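Local coordinates for protein proteasome accessory factor B/C (PafBC) (Paenarthrobacter aurescens, PDB 6SJ9) that regulates transcription in the bacterial DNA damage response, probably by binding DNA through its winged helix-turn-helix domains, at residues L101-Q106 with A350-L355; T435-L440 with E459-K464. One frame throughout, in Å; residues are numbered along the deposited sequence.

Contact 1. Residues L101-Q106 with A350-L355; sequences LLLAAQ and ARMLQL
Leu103 reaches from one helix to Met352 and Leu353 on another, a compact example of how a single branched side chain can bridge two helices whose backbones stay well apart. The nearest CA atoms, those of Leu103 and Leu353, are 8.4 Å from each other, and the two segments meet only through apolar side chains. CB of Leu103 points toward the facing helix but stays short of its side chains. CG is thrown anti to the backbone N (chi1 -176°), which carries both methyls farther across the gap. There the branches divide. CD2 does most of the touching: it lies 4.2 Å from CD2 of Leu353 and 4.3 Å from CB of Met352, and so sits over the base of one side chain and against the tip of the other. Within the facing segment, the nearest atom to Leu103 CD1 is CE of the selenomethionine Met352, at 4.5 Å. Leu353 starts off to one side and comes in through its own CD2, so that the two leucine side chains meet at about a right angle, methyl against methyl. The same Leu103 side chain also packs on Leu440 of helix 427-441 and Leu388 of helix 378-389, while Gln106, one turn on, bonds through NE2 to the carbonyl of Ile387. Residues 350-355 belong to the first helix, 346-360, of the PafC helix-turn-helix domain. The arrangement is thus apolar packing of helix 95-118 against the first helix of a winged helix-turn-helix fold.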
ATOM      1  N   LEU A 101      -8.485  -5.472   2.204  1.00 45.87           N
ATOM      2  CA  LEU A 101      -8.250  -4.944   0.872  1.00 44.99           C
ATOM      3  C   LEU A 101      -7.186  -3.864   0.884  1.00 48.14           C
ATOM      4  O   LEU A 101      -6.500  -3.646  -0.118  1.00 51.96           O
ATOM      5  CB  LEU A 101      -9.570  -4.421   0.330  1.00 41.15           C
ATOM      6  CG  LEU A 101      -9.607  -4.259  -1.156  1.00 41.77           C
ATOM      7  CD1 LEU A 101      -9.421  -5.614  -1.745  1.00 38.66           C
ATOM      8  CD2 LEU A 101     -10.921  -3.691  -1.476  1.00 40.68           C
ATOM      9  N   LEU A 102      -7.088  -3.137   1.991  1.00 48.55           N
ATOM     10  CA  LEU A 102      -6.097  -2.086   2.150  1.00 46.57           C
ATOM     11  C   LEU A 102      -4.679  -2.640   2.203  1.00 49.04           C
ATOM     12  O   LEU A 102      -3.760  -2.094   1.584  1.00 51.07           O
ATOM     13  CB  LEU A 102      -6.412  -1.344   3.440  1.00 50.80           C
ATOM     14  CG  LEU A 102      -5.523  -0.227   3.923  1.00 53.47           C
ATOM     15  CD1 LEU A 102      -5.142   0.640   2.737  1.00 55.76           C
ATOM     16  CD2 LEU A 102      -6.371   0.587   4.943  1.00 52.07           C
ATOM     17  N   LEU A 103      -4.498  -3.761   2.882  1.00 42.43           N
ATOM     18  CA  LEU A 103      -3.183  -4.381   2.923  1.00 42.28           C
ATOM     19  C   LEU A 103      -2.851  -4.920   1.537  1.00 40.81           C
ATOM     20  O   LEU A 103      -1.726  -4.787   1.071  1.00 39.52           O
ATOM     21  CB  LEU A 103      -3.167  -5.478   4.003  1.00 36.77           C
ATOM     22  CG  LEU A 103      -1.847  -6.146   4.236  1.00 39.52           C
ATOM     23  CD1 LEU A 103      -0.773  -5.149   4.454  1.00 37.42           C
ATOM     24  CD2 LEU A 103      -1.975  -7.172   5.419  1.00 37.95           C
ATOM     25  N   ALA A 104      -3.851  -5.499   0.864  1.00 35.68           N
ATOM     26  CA  ALA A 104      -3.636  -6.030  -0.467  1.00 38.36           C
ATOM     27  C   ALA A 104      -3.175  -4.939  -1.435  1.00 39.97           C
ATOM     28  O   ALA A 104      -2.314  -5.169  -2.278  1.00 33.36           O
ATOM     29  CB  ALA A 104      -4.948  -6.664  -0.973  1.00 37.81           C
ATOM     30  N   ALA A 105      -3.763  -3.760  -1.348  1.00 41.56           N
ATOM     31  CA  ALA A 105      -3.373  -2.679  -2.251  1.00 40.10           C
ATOM     32  C   ALA A 105      -1.948  -2.266  -2.000  1.00 40.96           C
ATOM     33  O   ALA A 105      -1.229  -1.892  -2.940  1.00 42.55           O
ATOM     34  CB  ALA A 105      -4.331  -1.469  -2.069  1.00 40.25           C
ATOM     35  N   GLN A 106      -1.499  -2.362  -0.735  1.00 40.68           N
ATOM     36  CA  GLN A 106      -0.111  -2.060  -0.468  1.00 39.07           C
ATOM     37  C   GLN A 106       0.800  -3.092  -1.088  1.00 41.59           C
ATOM     38  O   GLN A 106       1.911  -2.759  -1.560  1.00 42.31           O
ATOM     39  CB  GLN A 106       0.144  -1.992   1.036  1.00 48.18           C
ATOM     40  CG  GLN A 106      -0.497  -0.801   1.729  1.00 53.46           C
ATOM     41  CD  GLN A 106      -0.063  -0.700   3.224  1.00 54.75           C
ATOM     42  OE1 GLN A 106       1.146  -0.541   3.537  1.00 56.62           O
ATOM     43  NE2 GLN A 106      -1.037  -0.756   4.133  1.00 48.90           N
ATOM     44  N   ALA A 350       0.767 -11.857   8.544  1.00 32.42           N
ATOM     45  CA  ALA A 350      -0.261 -12.716   9.108  1.00 37.57           C
ATOM     46  C   ALA A 350      -0.838 -12.096  10.371  1.00 36.36           C
ATOM     47  O   ALA A 350      -2.047 -12.116  10.571  1.00 37.98           O
ATOM     48  CB  ALA A 350       0.303 -14.105   9.417  1.00 34.34           C
ATOM     49  N   ARG A 351       0.016 -11.523  11.225  1.00 39.47           N
ATOM     50  CA  ARG A 351      -0.495 -10.869  12.427  1.00 38.46           C
ATOM     51  C   ARG A 351      -1.409  -9.691  12.077  1.00 38.36           C
ATOM     52  O   ARG A 351      -2.466  -9.516  12.684  1.00 44.32           O
ATOM     53  CB  ARG A 351       0.669 -10.430  13.315  1.00 37.15           C
ATOM     54  CG  ARG A 351       0.239  -9.664  14.587  1.00 38.37           C
ATOM     55  CD  ARG A 351       1.405  -9.477  15.544  1.00 37.26           C
ATOM     56  NE  ARG A 351       2.371  -8.503  15.015  1.00 38.74           N
ATOM     57  CZ  ARG A 351       3.622  -8.787  14.670  1.00 39.99           C
ATOM     58  NH1 ARG A 351       4.086 -10.025  14.811  1.00 40.26           N
ATOM     59  NH2 ARG A 351       4.429  -7.828  14.209  1.00 37.38           N
HETATM   60  N   MSE A 352      -1.027  -8.877  11.114  1.00 35.70           N
HETATM   61  CA  MSE A 352      -1.876  -7.747  10.699  1.00 38.71           C
HETATM   62  C   MSE A 352      -3.220  -8.205  10.219  1.00 40.22           C
HETATM   63  O   MSE A 352      -4.195  -7.530  10.526  1.00 43.43           O
HETATM   64  CB  MSE A 352      -1.237  -6.853   9.604  1.00 38.28           C
HETATM   65  CG  MSE A 352      -0.137  -6.016  10.146  1.00 50.77           C
HETATM   66 SE   MSE A 352       0.940  -4.943   8.835  1.00 63.67          SE
HETATM   67  CE  MSE A 352       1.799  -6.388   7.895  1.00 65.42           C
ATOM     68  N   LEU A 353      -3.303  -9.333   9.499  1.00 36.96           N
ATOM     69  CA  LEU A 353      -4.621  -9.844   9.159  1.00 41.13           C
ATOM     70  C   LEU A 353      -5.435 -10.147  10.416  1.00 42.55           C
ATOM     71  O   LEU A 353      -6.649  -9.934  10.442  1.00 43.66           O
ATOM     72  CB  LEU A 353      -4.494 -11.096   8.286  1.00 43.79           C
ATOM     73  CG  LEU A 353      -4.005 -10.815   6.868  1.00 42.94           C
ATOM     74  CD1 LEU A 353      -3.803 -12.118   6.199  1.00 37.99           C
ATOM     75  CD2 LEU A 353      -5.034  -9.965   6.103  1.00 38.68           C
ATOM     76  N   GLN A 354      -4.780 -10.672  11.461  1.00 42.94           N
ATOM     77  CA  GLN A 354      -5.430 -11.068  12.700  1.00 42.53           C
ATOM     78  C   GLN A 354      -5.755  -9.875  13.580  1.00 40.27           C
ATOM     79  O   GLN A 354      -6.458 -10.032  14.580  1.00 43.51           O
ATOM     80  CB  GLN A 354      -4.538 -12.055  13.465  1.00 43.06           C
ATOM     81  CG  GLN A 354      -4.537 -13.432  12.848  1.00 45.44           C
ATOM     82  CD  GLN A 354      -3.370 -14.275  13.313  1.00 58.01           C
ATOM     83  OE1 GLN A 354      -2.868 -14.119  14.418  1.00 61.29           O
ATOM     84  NE2 GLN A 354      -2.866 -15.116  12.413  1.00 66.40           N
ATOM     85  N   LEU A 355      -5.225  -8.701  13.258  1.00 36.46           N
ATOM     86  CA  LEU A 355      -5.672  -7.503  13.946  1.00 40.57           C
ATOM     87  C   LEU A 355      -7.068  -7.101  13.471  1.00 38.72           C
ATOM     88  O   LEU A 355      -7.821  -6.489  14.236  1.00 38.75           O
ATOM     89  CB  LEU A 355      -4.694  -6.350  13.713  1.00 37.84           C
ATOM     90  CG  LEU A 355      -3.251  -6.588  14.133  1.00 43.23           C
ATOM     91  CD1 LEU A 355      -2.431  -5.287  13.956  1.00 41.18           C
ATOM     92  CD2 LEU A 355      -3.207  -7.017  15.588  1.00 43.07           C
TER

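Contact 2. Residues T435-L440 with E459-K464; sequences TGLAML and ESVTIK
Leu437 enters between Val461 and Thr462, and its contrasting angles to these two neighbours organise the whole contact. Against Val461 it stands at about a right angle, and the two meet through methyl groups: Leu437 CD2 comes within 3.7 Å of Val461 CG1. That valine methyl occupies the crowded position between backbone N and carbonyl carbon (chi1 76°), and from there it also reaches Leu437 CD1, at 4.1 Å. Thr462 is approached differently. Here the side chains slide past one another in opposite directions, and the threonine hydroxyl is laid alongside the leucine rather than end-on to it. Its OG1 is 3.8 Å from Leu437 CB and about as close to CD1; Leu437 CD1 also lies 4.1 Å from Thr462 CA. Such intimate packing matches the short separation of the backbones, with the CA atoms of Leu437 and Thr462 just 6.5 Å apart.

Thr462 OG1, though beside an aliphatic chain, has two polar partners. It bonds to the carbonyl of Leu458, one turn back in its own helix, and it accepts a hydrogen bond of 2.9 Å from a water. The same water donates to the main-chain carbonyl oxygen, Leu437 O, at 2.8 Å, so that a single molecule spans the two helices.

Beyond the pair, helix 95-118 packs on Leu437 through Val100 and Ala104, and strand 90-93 meets Val461 through Leu93. Lys464 and Ser460 both bind Glu97, pinning helix 457-469 to the start of helix 95-118, while strand 517-530 lies against helix 427-441 through Leu530 and Tyr528.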
ATOM      1  N   THR A 435      -4.200  -9.436  -7.068  1.00 41.36           N
ATOM      2  CA  THR A 435      -2.828  -9.880  -6.937  1.00 42.11           C
ATOM      3  C   THR A 435      -2.351  -9.751  -5.502  1.00 41.01           C
ATOM      4  O   THR A 435      -1.697 -10.660  -4.977  1.00 41.11           O
ATOM      5  CB  THR A 435      -1.947  -9.101  -7.890  1.00 44.57           C
ATOM      6  OG1 THR A 435      -2.435  -9.375  -9.208  1.00 49.33           O
ATOM      7  CG2 THR A 435      -0.496  -9.612  -7.774  1.00 41.08           C
ATOM      8  N   GLY A 436      -2.670  -8.626  -4.848  1.00 40.35           N
ATOM      9  CA  GLY A 436      -2.291  -8.466  -3.444  1.00 36.87           C
ATOM     10  C   GLY A 436      -3.037  -9.456  -2.565  1.00 37.50           C
ATOM     11  O   GLY A 436      -2.460 -10.029  -1.629  1.00 34.57           O
ATOM     12  N   LEU A 437      -4.316  -9.714  -2.891  1.00 35.99           N
ATOM     13  CA  LEU A 437      -5.069 -10.675  -2.115  1.00 36.90           C
ATOM     14  C   LEU A 437      -4.521 -12.084  -2.303  1.00 42.31           C
ATOM     15  O   LEU A 437      -4.551 -12.886  -1.365  1.00 42.83           O
ATOM     16  CB  LEU A 437      -6.562 -10.628  -2.498  1.00 32.30           C
ATOM     17  CG  LEU A 437      -7.272  -9.319  -2.087  1.00 32.64           C
ATOM     18  CD1 LEU A 437      -8.612  -9.234  -2.788  1.00 31.78           C
ATOM     19  CD2 LEU A 437      -7.502  -9.274  -0.561  1.00 28.66           C
ATOM     20  N   ALA A 438      -4.038 -12.425  -3.501  1.00 38.47           N
ATOM     21  CA  ALA A 438      -3.539 -13.786  -3.674  1.00 39.77           C
ATOM     22  C   ALA A 438      -2.230 -14.002  -2.916  1.00 38.25           C
ATOM     23  O   ALA A 438      -1.976 -15.106  -2.410  1.00 38.91           O
ATOM     24  CB  ALA A 438      -3.426 -14.134  -5.160  1.00 41.54           C
HETATM   25  N   MSE A 439      -1.397 -12.976  -2.810  1.00 37.62           N
HETATM   26  CA  MSE A 439      -0.204 -13.106  -1.973  1.00 35.31           C
HETATM   27  C   MSE A 439      -0.644 -13.281  -0.497  1.00 36.21           C
HETATM   28  O   MSE A 439      -0.139 -14.160   0.212  1.00 35.25           O
HETATM   29  CB  MSE A 439       0.688 -11.896  -2.136  1.00 35.49           C
HETATM   30  CG  MSE A 439       1.384 -11.763  -3.489  1.00 47.50           C
HETATM   31 SE   MSE A 439       2.620 -13.303  -3.789  1.00 62.77          SE
HETATM   32  CE  MSE A 439       4.292 -12.600  -3.148  1.00 58.79           C
ATOM     33  N   LEU A 440      -1.591 -12.446  -0.032  1.00 33.19           N
ATOM     34  CA  LEU A 440      -2.115 -12.624   1.326  1.00 36.27           C
ATOM     35  C   LEU A 440      -2.693 -14.022   1.511  1.00 35.02           C
ATOM     36  O   LEU A 440      -2.529 -14.632   2.569  1.00 34.70           O
ATOM     37  CB  LEU A 440      -3.187 -11.574   1.664  1.00 34.44           C
ATOM     38  CG  LEU A 440      -2.657 -10.142   1.779  1.00 36.70           C
ATOM     39  CD1 LEU A 440      -3.803  -9.128   2.023  1.00 34.83           C
ATOM     40  CD2 LEU A 440      -1.623 -10.072   2.935  1.00 35.00           C
ATOM     41  N   GLU A 459     -11.176 -14.293   2.476  1.00 43.47           N
ATOM     42  CA  GLU A 459     -11.848 -15.135   1.490  1.00 48.19           C
ATOM     43  C   GLU A 459     -12.998 -14.383   0.819  1.00 45.97           C
ATOM     44  O   GLU A 459     -13.172 -14.439  -0.409  1.00 44.53           O
ATOM     45  CB  GLU A 459     -12.371 -16.416   2.140  1.00 55.27           C
ATOM     46  CG  GLU A 459     -13.163 -17.267   1.146  1.00 63.69           C
ATOM     47  CD  GLU A 459     -14.108 -18.293   1.796  1.00 70.77           C
ATOM     48  OE1 GLU A 459     -14.772 -17.962   2.812  1.00 66.04           O
ATOM     49  OE2 GLU A 459     -14.216 -19.420   1.261  1.00 79.47           O
ATOM     50  N   SER A 460     -13.815 -13.694   1.615  1.00 41.96           N
ATOM     51  CA  SER A 460     -14.993 -13.082   1.029  1.00 46.07           C
ATOM     52  C   SER A 460     -14.626 -11.914   0.122  1.00 40.54           C
ATOM     53  O   SER A 460     -15.262 -11.730  -0.920  1.00 38.94           O
ATOM     54  CB  SER A 460     -16.000 -12.635   2.114  1.00 51.81           C
ATOM     55  OG  SER A 460     -15.570 -11.493   2.833  1.00 54.33           O
ATOM     56  N   VAL A 461     -13.639 -11.096   0.506  1.00 38.11           N
ATOM     57  CA  VAL A 461     -13.277  -9.974  -0.356  1.00 38.32           C
ATOM     58  C   VAL A 461     -12.584 -10.496  -1.624  1.00 38.85           C
ATOM     59  O   VAL A 461     -12.745  -9.902  -2.700  1.00 36.25           O
ATOM     60  CB  VAL A 461     -12.450  -8.906   0.383  1.00 38.72           C
ATOM     61  CG1 VAL A 461     -11.014  -9.341   0.589  1.00 37.61           C
ATOM     62  CG2 VAL A 461     -12.481  -7.601  -0.370  1.00 39.97           C
ATOM     63  N   THR A 462     -11.917 -11.663  -1.550  1.00 38.16           N
ATOM     64  CA  THR A 462     -11.322 -12.266  -2.750  1.00 39.53           C
ATOM     65  C   THR A 462     -12.401 -12.679  -3.760  1.00 40.30           C
ATOM     66  O   THR A 462     -12.293 -12.373  -4.950  1.00 42.03           O
ATOM     67  CB  THR A 462     -10.469 -13.467  -2.352  1.00 38.29           C
ATOM     68  OG1 THR A 462      -9.408 -12.981  -1.523  1.00 39.86           O
ATOM     69  CG2 THR A 462      -9.894 -14.232  -3.608  1.00 35.21           C
ATOM     70  N   ILE A 463     -13.468 -13.309  -3.286  1.00 37.92           N
ATOM     71  CA  ILE A 463     -14.573 -13.711  -4.146  1.00 41.74           C
ATOM     72  C   ILE A 463     -15.236 -12.470  -4.751  1.00 44.82           C
ATOM     73  O   ILE A 463     -15.495 -12.410  -5.954  1.00 45.95           O
ATOM     74  CB  ILE A 463     -15.564 -14.573  -3.333  1.00 48.47           C
ATOM     75  CG1 ILE A 463     -14.842 -15.834  -2.870  1.00 52.88           C
ATOM     76  CG2 ILE A 463     -16.800 -15.000  -4.134  1.00 51.40           C
ATOM     77  CD1 ILE A 463     -15.665 -16.738  -1.931  1.00 55.72           C
ATOM     78  N   LYS A 464     -15.520 -11.456  -3.927  1.00 43.19           N
ATOM     79  CA  LYS A 464     -16.182 -10.258  -4.445  1.00 42.03           C
ATOM     80  C   LYS A 464     -15.330  -9.544  -5.491  1.00 41.07           C
ATOM     81  O   LYS A 464     -15.824  -9.180  -6.563  1.00 38.36           O
ATOM     82  CB  LYS A 464     -16.518  -9.308  -3.306  1.00 42.00           C
ATOM     83  CG  LYS A 464     -17.502  -9.888  -2.326  1.00 44.03           C
ATOM     84  CD  LYS A 464     -17.726  -8.931  -1.150  1.00 46.69           C
ATOM     85  CE  LYS A 464     -18.840  -9.443  -0.209  1.00 48.30           C
ATOM     86  NZ  LYS A 464     -19.066  -8.382   0.799  1.00 50.50           N
TER
HETATM   87  O   HOH W   1      -6.951 -14.414  -1.256  1.00 43.65           O

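How the contacts relate
Followed from the N terminus, the chain passes through residues 101-106 and then runs through the first WYL and WCX domains before returning at 350-355, where contact 1 closes a loop of 243 intervening residues. The rest of the helix-turn-helix domain follows, and contact 2 then joins 435-440 to 459-464 across only 18 residues. The two loops lie in series, neither enclosing nor crossing the other. In space they are neighbours, with centres about 11 Å apart, because helix 95-118 lies against helix 427-441: Ala104 CB is 3.7 Å from Leu437 N. Together they tie helices 95-118, 346-360, 427-441 and 457-469 into one packed group.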